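Local coordinates for protein neuraminidase (Influenza A virus, PDB 4GEZ) that forms a homotetrameric neuraminidase-like surface glycoprotein of a bat influenza A virus, possibly removing terminal sialic acids, though its putative active site is diverged, at residues Glu82-Thr87 with Glu99-Gly104; Val297-Pro302 with Ser312-Leu317; Leu346-Gln351 with Ile358-Thr363. One frame throughout, in Å; residues are numbered along the deposited sequence.

Interaction 1 (Glu82-Thr87 with Glu99-Gly104); sequences ESLYKT and EMILPG
Met100 lies across the ring of Tyr85, and its backbone meets the ring before its side chain does: CA of Met100 stands 3.8 Å from the ring centroid of Tyr85, only 3° off the normal, a CH-pi contact over the centre of one face. From there the side chain runs out along the ring. Its CB rests by CZ of Tyr85, and CG comes 3.8 Å from Tyr85 CE1 while also reaching within 3.5 Å of Ser83 OG. SD continues past that same hydroxyl, and a bend at chi3 (-40°) returns the terminal CE to 3.9 Å from Tyr85 OH. The Ser83 hydroxyl itself is hydrogen-bonded to the backbone O of Arg31 of a second subunit, whose Phe33 also meets the Tyr85 ring, so this face of the sheet lies at a subunit boundary.

The other face is apolar near the middle. Leu84 CD2 packs 4.0 Å from Ile101 CB, and Ile101 CD1 lies against the first carbons of Lys86, whose ammonium end makes cation-pi contacts with Trp116 and Phe59. Between the strands, Leu84 N donates to Leu102 O (2.6 Å) and Ile101 N donates to Leu84 O (2.9 Å); farther along, the backbone N and O of Lys86 pair with the backbone O and N of Glu99. Ile101 and Leu102 thus both stand opposite Leu84, with one extra residue accommodated in the strand 99-103. The result is a classic beta bulge in the hairpin that forms the last two strands of a four-stranded antiparallel beta-propeller blade.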
loop_
_atom_site.group_PDB
_atom_site.type_symbol
_atom_site.label_atom_id
_atom_site.label_comp_id
_atom_site.label_asym_id
_atom_site.label_seq_id
_atom_site.Cartn_x
_atom_site.Cartn_y
_atom_site.Cartn_z
ATOM N N GLU A 82 12.670 -17.155 13.143
ATOM C CA GLU A 82 13.011 -16.396 11.953
ATOM C C GLU A 82 12.061 -16.784 10.833
ATOM O O GLU A 82 11.573 -17.913 10.780
ATOM C CB GLU A 82 14.463 -16.670 11.551
ATOM C CG GLU A 82 15.505 -16.148 12.536
ATOM C CD GLU A 82 16.920 -16.575 12.171
ATOM O OE1 GLU A 82 17.821 -15.711 12.132
ATOM O OE2 GLU A 82 17.132 -17.782 11.936
ATOM N N SER A 83 11.803 -15.849 9.928
ATOM C CA SER A 83 10.827 -16.077 8.876
ATOM C C SER A 83 11.297 -15.423 7.593
ATOM O O SER A 83 11.821 -14.308 7.608
ATOM C CB SER A 83 9.457 -15.523 9.293
ATOM O OG SER A 83 8.436 -15.971 8.412
ATOM N N LEU A 84 11.090 -16.111 6.477
ATOM C CA LEU A 84 11.503 -15.590 5.177
ATOM C C LEU A 84 10.455 -14.626 4.626
ATOM O O LEU A 84 9.266 -14.958 4.555
ATOM C CB LEU A 84 11.732 -16.737 4.188
ATOM C CG LEU A 84 12.012 -16.305 2.751
ATOM C CD1 LEU A 84 13.410 -15.715 2.607
ATOM C CD2 LEU A 84 11.826 -17.461 1.800
ATOM N N TYR A 85 10.903 -13.437 4.235
ATOM C CA TYR A 85 10.012 -12.410 3.701
ATOM C C TYR A 85 10.517 -11.920 2.353
ATOM O O TYR A 85 11.671 -12.169 1.991
ATOM C CB TYR A 85 9.950 -11.222 4.661
ATOM C CG TYR A 85 8.892 -11.312 5.733
ATOM C CD1 TYR A 85 8.957 -12.282 6.725
ATOM C CD2 TYR A 85 7.849 -10.396 5.775
ATOM C CE1 TYR A 85 7.996 -12.354 7.714
ATOM C CE2 TYR A 85 6.887 -10.455 6.759
ATOM C CZ TYR A 85 6.965 -11.437 7.726
ATOM O OH TYR A 85 6.012 -11.509 8.714
ATOM N N LYS A 86 9.657 -11.238 1.602
ATOM C CA LYS A 86 10.104 -10.584 0.377
ATOM C C LYS A 86 9.523 -9.185 0.253
ATOM O O LYS A 86 8.435 -8.893 0.750
ATOM C CB LYS A 86 9.830 -11.408 -0.889
ATOM C CG LYS A 86 8.406 -11.434 -1.393
ATOM C CD LYS A 86 8.418 -12.070 -2.782
ATOM C CE LYS A 86 7.024 -12.347 -3.315
ATOM N NZ LYS A 86 7.102 -13.030 -4.642
ATOM N N THR A 87 10.285 -8.323 -0.406
ATOM C CA THR A 87 9.933 -6.929 -0.588
ATOM C C THR A 87 10.336 -6.568 -2.004
ATOM O O THR A 87 11.367 -7.025 -2.488
ATOM C CB THR A 87 10.712 -6.029 0.391
ATOM O OG1 THR A 87 10.517 -6.494 1.734
ATOM C CG2 THR A 87 10.250 -4.584 0.289
ATOM N N GLU A 99 6.005 -9.220 2.579
ATOM C CA GLU A 99 5.068 -10.337 2.589
ATOM C C GLU A 99 5.761 -11.597 3.100
ATOM O O GLU A 99 6.861 -11.934 2.653
ATOM C CB GLU A 99 4.512 -10.574 1.175
ATOM C CG GLU A 99 4.129 -9.297 0.426
ATOM C CD GLU A 99 3.503 -9.561 -0.935
ATOM O OE1 GLU A 99 2.935 -8.612 -1.522
ATOM O OE2 GLU A 99 3.587 -10.709 -1.423
ATOM N N MET A 100 5.122 -12.295 4.036
ATOM C CA MET A 100 5.687 -13.532 4.561
ATOM C C MET A 100 5.616 -14.610 3.485
ATOM O O MET A 100 4.626 -14.703 2.759
ATOM C CB MET A 100 4.923 -13.992 5.804
ATOM C CG MET A 100 5.613 -15.080 6.611
ATOM S SD MET A 100 4.491 -15.865 7.785
ATOM C CE MET A 100 3.554 -14.459 8.387
ATOM N N ILE A 101 6.668 -15.416 3.377
ATOM C CA ILE A 101 6.687 -16.534 2.437
ATOM C C ILE A 101 6.645 -17.849 3.213
ATOM O O ILE A 101 5.658 -18.580 3.151
ATOM C CB ILE A 101 7.934 -16.495 1.527
ATOM C CG1 ILE A 101 8.019 -15.147 0.803
ATOM C CG2 ILE A 101 7.883 -17.619 0.510
ATOM C CD1 ILE A 101 9.241 -14.982 -0.088
ATOM N N LEU A 102 7.706 -18.128 3.963
ATOM C CA LEU A 102 7.780 -19.324 4.790
ATOM C C LEU A 102 8.682 -19.039 5.994
ATOM O O LEU A 102 9.565 -18.185 5.924
ATOM C CB LEU A 102 8.355 -20.501 3.979
ATOM C CG LEU A 102 7.469 -21.207 2.939
ATOM C CD1 LEU A 102 8.212 -22.313 2.180
ATOM C CD2 LEU A 102 6.214 -21.761 3.586
ATOM N N PRO A 103 8.460 -19.753 7.111
ATOM C CA PRO A 103 9.428 -19.717 8.216
ATOM C C PRO A 103 10.735 -20.353 7.750
ATOM O O PRO A 103 10.685 -21.315 6.986
ATOM C CB PRO A 103 8.767 -20.588 9.291
ATOM C CG PRO A 103 7.797 -21.458 8.549
ATOM C CD PRO A 103 7.308 -20.624 7.407
ATOM N N GLY A 104 11.880 -19.833 8.185
ATOM C CA GLY A 104 13.154 -20.323 7.690
ATOM C C GLY A 104 14.380 -19.682 8.315
ATOM O O GLY A 104 14.309 -18.577 8.857
#

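Interaction 2 (Val297-Pro302 with Ser312-Leu317); sequences VLEQIP and SLSYEL
Val297-Ile301 and Leu313-Leu317 run antiparallel, their axes 4.5 Å apart at closest approach and their directions 169° from one another, with Leu298 and Tyr315 bonded both ways: Leu298 N to Tyr315 O and, at 2.6 Å, Tyr315 N to Leu298 O. Gln300 N donates to Leu313 O, and Ser312 N returns a bond to Gln300 O toward the connecting loop of the hairpin. The CA-H groups of Val297 and Glu299 add contacts to the carbonyls of Tyr315 and Leu313.

On the face carrying Glu299 and Ser314, a non-hydrogen-bonded pair, OG of Ser314 lies anti to its own backbone N (chi1 -173°). This brings it 3.4 Å from CG of Glu299 and into a weak bond with Glu299 OE2; the stronger hold on that carboxylate is a salt bridge from OE1 to Lys286. The two strands form a hairpin within one antiparallel blade of the propeller, in which 294-301 lies between 313-318 and 282-286.

The other face carries Leu298, Gln300, Leu313 and Tyr315. Gln300 and Leu313 lie side by side and point the same way, CB to CB 3.7 Å. Toward the open end Leu298 CD2 meets Leu317 CD1 at 3.8 Å, the two branched ends slanting across one another, and both leucines pack on Phe344. Tyr315 turns its ring away from the partner strand, and its OH makes weak hydrogen bonds to the backbone O atoms of Val371 and Lys24.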
loop_
_atom_site.group_PDB
_atom_site.type_symbol
_atom_site.label_atom_id
_atom_site.label_comp_id
_atom_site.label_asym_id
_atom_site.label_seq_id
_atom_site.Cartn_x
_atom_site.Cartn_y
_atom_site.Cartn_z
ATOM N N VAL A 297 36.485 -3.483 -3.380
ATOM C CA VAL A 297 37.206 -3.222 -4.625
ATOM C C VAL A 297 36.989 -4.322 -5.670
ATOM O O VAL A 297 37.050 -5.511 -5.360
ATOM C CB VAL A 297 38.721 -2.933 -4.376
ATOM C CG1 VAL A 297 39.206 -3.630 -3.122
ATOM C CG2 VAL A 297 39.570 -3.309 -5.589
ATOM N N LEU A 298 36.723 -3.910 -6.908
ATOM C CA LEU A 298 36.539 -4.847 -8.008
ATOM C C LEU A 298 37.776 -4.787 -8.892
ATOM O O LEU A 298 38.231 -3.701 -9.252
ATOM C CB LEU A 298 35.309 -4.482 -8.842
ATOM C CG LEU A 298 33.935 -5.040 -8.463
ATOM C CD1 LEU A 298 33.831 -6.516 -8.799
ATOM C CD2 LEU A 298 33.617 -4.801 -6.997
ATOM N N GLU A 299 38.328 -5.947 -9.226
ATOM C CA GLU A 299 39.510 -6.006 -10.077
ATOM C C GLU A 299 39.323 -6.936 -11.276
ATOM O O GLU A 299 38.812 -8.048 -11.141
ATOM C CB GLU A 299 40.737 -6.416 -9.254
ATOM C CG GLU A 299 41.139 -5.397 -8.193
ATOM C CD GLU A 299 42.328 -5.849 -7.364
ATOM O OE1 GLU A 299 42.536 -7.076 -7.250
ATOM O OE2 GLU A 299 43.050 -4.980 -6.828
ATOM N N GLN A 300 39.746 -6.466 -12.447
ATOM C CA GLN A 300 39.602 -7.217 -13.688
ATOM C C GLN A 300 40.864 -8.031 -13.987
ATOM O O GLN A 300 41.984 -7.528 -13.863
ATOM C CB GLN A 300 39.319 -6.257 -14.845
ATOM C CG GLN A 300 38.900 -6.930 -16.144
ATOM C CD GLN A 300 39.069 -6.025 -17.349
ATOM O OE1 GLN A 300 39.948 -5.165 -17.375
ATOM N NE2 GLN A 300 38.230 -6.219 -18.357
ATOM N N ILE A 301 40.677 -9.286 -14.391
ATOM C CA ILE A 301 41.789 -10.166 -14.745
ATOM C C ILE A 301 41.526 -10.782 -16.123
ATOM O O ILE A 301 40.794 -11.767 -16.241
ATOM C CB ILE A 301 42.007 -11.264 -13.680
ATOM C CG1 ILE A 301 42.214 -10.635 -12.297
ATOM C CG2 ILE A 301 43.206 -12.134 -14.037
ATOM C CD1 ILE A 301 42.342 -11.634 -11.157
ATOM N N PRO A 302 42.118 -10.181 -17.169
ATOM C CA PRO A 302 41.904 -10.478 -18.596
ATOM C C PRO A 302 42.069 -11.941 -19.009
ATOM O O PRO A 302 41.295 -12.419 -19.829
ATOM C CB PRO A 302 42.979 -9.636 -19.294
ATOM C CG PRO A 302 43.240 -8.510 -18.359
ATOM C CD PRO A 302 43.091 -9.087 -16.980
ATOM N N SER A 312 44.238 -5.623 -14.708
ATOM C CA SER A 312 44.276 -4.528 -15.664
ATOM C C SER A 312 43.467 -3.358 -15.111
ATOM O O SER A 312 43.903 -2.206 -15.155
ATOM C CB SER A 312 43.717 -4.976 -17.016
ATOM O OG SER A 312 42.356 -5.352 -16.908
ATOM N N LEU A 313 42.289 -3.669 -14.578
ATOM C CA LEU A 313 41.390 -2.655 -14.030
ATOM C C LEU A 313 41.098 -2.900 -12.549
ATOM O O LEU A 313 40.896 -4.039 -12.127
ATOM C CB LEU A 313 40.077 -2.641 -14.822
ATOM C CG LEU A 313 39.904 -1.569 -15.902
ATOM C CD1 LEU A 313 41.061 -1.572 -16.883
ATOM C CD2 LEU A 313 38.587 -1.759 -16.647
ATOM N N SER A 314 41.089 -1.825 -11.764
ATOM C CA SER A 314 40.808 -1.908 -10.328
ATOM C C SER A 314 39.890 -0.773 -9.874
ATOM O O SER A 314 40.294 0.390 -9.869
ATOM C CB SER A 314 42.119 -1.862 -9.532
ATOM O OG SER A 314 41.903 -2.108 -8.154
ATOM N N TYR A 315 38.662 -1.104 -9.484
ATOM C CA TYR A 315 37.726 -0.087 -9.008
ATOM C C TYR A 315 37.499 -0.207 -7.512
ATOM O O TYR A 315 37.139 -1.269 -7.010
ATOM C CB TYR A 315 36.384 -0.194 -9.738
ATOM C CG TYR A 315 36.426 0.246 -11.184
ATOM C CD1 TYR A 315 36.582 1.585 -11.514
ATOM C CD2 TYR A 315 36.299 -0.676 -12.217
ATOM C CE1 TYR A 315 36.617 1.995 -12.831
ATOM C CE2 TYR A 315 36.330 -0.277 -13.538
ATOM C CZ TYR A 315 36.490 1.060 -13.838
ATOM O OH TYR A 315 36.522 1.468 -15.152
ATOM N N GLU A 316 37.716 0.892 -6.804
ATOM C CA GLU A 316 37.441 0.942 -5.380
ATOM C C GLU A 316 36.077 1.587 -5.169
ATOM O O GLU A 316 35.970 2.809 -5.092
ATOM C CB GLU A 316 38.533 1.735 -4.664
ATOM C CG GLU A 316 38.403 1.761 -3.152
ATOM C CD GLU A 316 39.610 2.382 -2.482
ATOM O OE1 GLU A 316 39.431 3.357 -1.722
ATOM O OE2 GLU A 316 40.734 1.889 -2.710
ATOM N N LEU A 317 35.036 0.758 -5.092
ATOM C CA LEU A 317 33.665 1.246 -4.953
ATOM C C LEU A 317 33.427 1.854 -3.579
ATOM O O LEU A 317 32.703 2.839 -3.441
ATOM C CB LEU A 317 32.656 0.113 -5.192
ATOM C CG LEU A 317 32.555 -0.554 -6.564
ATOM C CD1 LEU A 317 31.511 -1.653 -6.559
ATOM C CD2 LEU A 317 32.210 0.475 -7.612
#

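Interaction 3 (Leu346-Gln351 with Ile358-Thr363); sequences LEIEDQ and IQELST
Leu346 and Ser362 pair through three hydrogen bonds, the start of a backbone ladder that continues through Ile348 with Glu360. Leu346 N donates to Ser362 O, while Leu346 O takes two donors from that one residue: its backbone N at 2.8 Å and its hydroxyl OG at 2.7 Å, arriving from opposite faces of the carbonyl plane. The hydroxyl can reach because it sits between the backbone N and the carbonyl carbon of Ser362 (chi1 68°). Ile348 N to Glu360 O is almost straight at 174°, the return bond from Glu360 N to Ile348 O is more bent, and Asp350 N closes the ladder on Ile358 O.

Van der Waals contacts gather on the face that carries Leu346, Ile348, Glu360 and Ser362. Ile348 and Glu360 lie alongside each other, pointing the same way: CG1 of Ile348 passes 3.8 Å from Glu360 CB, and its CD1 ends 3.6 Å from Glu360 OE1 and 3.8 Å from Ser362 CB. Separately, at the end of the ladder, Asp350 CB meets Ile358 CG2 at 3.6 Å.

On the face of Glu347, Glu349 and Gln359, the amide of Gln359 folds back through chi2 (-76°), so that OE1 comes 3.4 Å from Glu349 CB. Glu347 crosses it obliquely, its carboxylate being held by a salt bridge from OE1 to Arg325.

Of the carboxylates, Glu360 OE2 accepts from Gly32 N, and Asp350 bonds through OD1 to Thr352 OG1 and through OD2 to Trp35 N. Strands 343-349 and 359-367 occupy the middle of a four-stranded antiparallel blade, between 322-329 and the N-terminal strand 25-30; Leu361 reaches Ala49 and Val51 of strand 44-53 in the next sheet, and Leu346 and Ile348 pack on Phe318 of strand 313-318.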
loop_
_atom_site.group_PDB
_atom_site.type_symbol
_atom_site.label_atom_id
_atom_site.label_comp_id
_atom_site.label_asym_id
_atom_site.label_seq_id
_atom_site.Cartn_x
_atom_site.Cartn_y
_atom_site.Cartn_z
ATOM N N LEU A 346 25.160 -6.269 -2.610
ATOM C CA LEU A 346 26.234 -6.049 -1.648
ATOM C C LEU A 346 25.674 -5.428 -0.373
ATOM O O LEU A 346 25.061 -4.361 -0.415
ATOM C CB LEU A 346 27.281 -5.115 -2.273
ATOM C CG LEU A 346 28.476 -4.584 -1.477
ATOM C CD1 LEU A 346 29.480 -5.699 -1.302
ATOM C CD2 LEU A 346 29.111 -3.370 -2.143
ATOM N N GLU A 347 25.927 -6.067 0.767
ATOM C CA GLU A 347 25.501 -5.520 2.052
ATOM C C GLU A 347 26.385 -4.342 2.437
ATOM O O GLU A 347 27.603 -4.485 2.538
ATOM C CB GLU A 347 25.592 -6.572 3.162
ATOM C CG GLU A 347 24.556 -7.689 3.126
ATOM C CD GLU A 347 24.761 -8.686 4.257
ATOM O OE1 GLU A 347 23.868 -9.528 4.487
ATOM O OE2 GLU A 347 25.828 -8.637 4.907
ATOM N N ILE A 348 25.776 -3.181 2.660
ATOM C CA ILE A 348 26.522 -2.039 3.171
ATOM C C ILE A 348 25.851 -1.500 4.424
ATOM O O ILE A 348 24.633 -1.282 4.447
ATOM C CB ILE A 348 26.685 -0.914 2.123
ATOM C CG1 ILE A 348 25.340 -0.524 1.517
ATOM C CG2 ILE A 348 27.679 -1.332 1.041
ATOM C CD1 ILE A 348 25.411 0.694 0.602
ATOM N N GLU A 349 26.652 -1.277 5.463
ATOM C CA GLU A 349 26.123 -0.845 6.750
ATOM C C GLU A 349 25.749 0.628 6.751
ATOM O O GLU A 349 26.551 1.474 6.348
ATOM C CB GLU A 349 27.135 -1.112 7.869
ATOM C CG GLU A 349 26.629 -0.713 9.253
ATOM C CD GLU A 349 27.560 -1.133 10.372
ATOM O OE1 GLU A 349 27.876 -2.339 10.463
ATOM O OE2 GLU A 349 27.968 -0.256 11.165
ATOM N N ASP A 350 24.524 0.918 7.189
ATOM C CA ASP A 350 24.095 2.288 7.442
ATOM C C ASP A 350 24.649 2.698 8.798
ATOM O O ASP A 350 24.062 2.388 9.837
ATOM C CB ASP A 350 22.569 2.374 7.452
ATOM C CG ASP A 350 22.057 3.803 7.514
ATOM O OD1 ASP A 350 22.827 4.717 7.890
ATOM O OD2 ASP A 350 20.865 4.005 7.202
ATOM N N GLN A 351 25.781 3.394 8.783
ATOM C CA GLN A 351 26.487 3.746 10.015
ATOM C C GLN A 351 25.775 4.788 10.885
ATOM O O GLN A 351 26.148 4.981 12.045
ATOM C CB GLN A 351 27.927 4.176 9.708
ATOM C CG GLN A 351 28.063 5.522 9.005
ATOM C CD GLN A 351 27.664 5.460 7.542
ATOM O OE1 GLN A 351 27.417 4.381 7.000
ATOM N NE2 GLN A 351 27.617 6.615 6.889
ATOM N N ILE A 358 21.078 -1.901 10.564
ATOM C CA ILE A 358 20.678 -1.658 9.189
ATOM C C ILE A 358 21.813 -1.991 8.234
ATOM O O ILE A 358 22.822 -1.284 8.172
ATOM C CB ILE A 358 20.215 -0.202 8.968
ATOM C CG1 ILE A 358 18.972 0.086 9.809
ATOM C CG2 ILE A 358 19.896 0.036 7.492
ATOM C CD1 ILE A 358 17.752 -0.717 9.383
ATOM N N GLN A 359 21.642 -3.095 7.511
ATOM C CA GLN A 359 22.503 -3.443 6.395
ATOM C C GLN A 359 21.702 -3.123 5.153
ATOM O O GLN A 359 20.735 -3.813 4.844
ATOM C CB GLN A 359 22.843 -4.939 6.394
ATOM C CG GLN A 359 23.475 -5.488 7.667
ATOM C CD GLN A 359 24.940 -5.119 7.796
ATOM O OE1 GLN A 359 25.294 -3.941 7.815
ATOM N NE2 GLN A 359 25.803 -6.126 7.861
ATOM N N GLU A 360 22.066 -2.049 4.466
ATOM C CA GLU A 360 21.414 -1.747 3.204
ATOM C C GLU A 360 21.862 -2.767 2.166
ATOM O O GLU A 360 23.050 -3.109 2.084
ATOM C CB GLU A 360 21.736 -0.326 2.740
ATOM C CG GLU A 360 20.951 0.097 1.505
ATOM C CD GLU A 360 21.504 1.342 0.851
ATOM O OE1 GLU A 360 22.220 2.115 1.523
ATOM O OE2 GLU A 360 21.221 1.541 -0.347
ATOM N N LEU A 361 20.919 -3.259 1.373
ATOM C CA LEU A 361 21.264 -4.185 0.302
ATOM C C LEU A 361 21.465 -3.402 -0.992
ATOM O O LEU A 361 20.504 -3.117 -1.709
ATOM C CB LEU A 361 20.171 -5.245 0.132
ATOM C CG LEU A 361 20.555 -6.516 -0.636
ATOM C CD1 LEU A 361 21.592 -7.308 0.138
ATOM C CD2 LEU A 361 19.339 -7.389 -0.926
ATOM N N SER A 362 22.713 -3.030 -1.273
ATOM C CA SER A 362 23.032 -2.285 -2.485
ATOM C C SER A 362 23.140 -3.239 -3.672
ATOM O O SER A 362 23.393 -4.431 -3.497
ATOM C CB SER A 362 24.343 -1.513 -2.307
ATOM O OG SER A 362 25.442 -2.398 -2.226
ATOM N N THR A 363 22.931 -2.713 -4.878
ATOM C CA THR A 363 23.040 -3.512 -6.096
ATOM C C THR A 363 23.879 -2.767 -7.123
ATOM O O THR A 363 23.748 -1.554 -7.276
ATOM C CB THR A 363 21.652 -3.854 -6.719
ATOM O OG1 THR A 363 20.993 -2.652 -7.143
ATOM C CG2 THR A 363 20.768 -4.583 -5.724
#

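Interactions 1, 2 and 3 are hairpins of three different propeller blades, following one another along the chain. Interactions 1 and 2 lie on opposite sides of the chain's centre, their centres 35 Å apart. Interaction 3 sits between them, its nearest atoms about 8 Å from interaction 1 and about 5 Å from interaction 2. Phe318 and Phe344 link interactions 2 and 3. Arg31 and Gly32 adjoin interaction 3 in their own chain, and those of a second subunit pack on interaction 1. Interactions 2 and 3 are away from the known sites; in interaction 1 the side chain of Leu102 is about 10 Å from that of Asp140, a calcium ligand whose ion is absent from this chain.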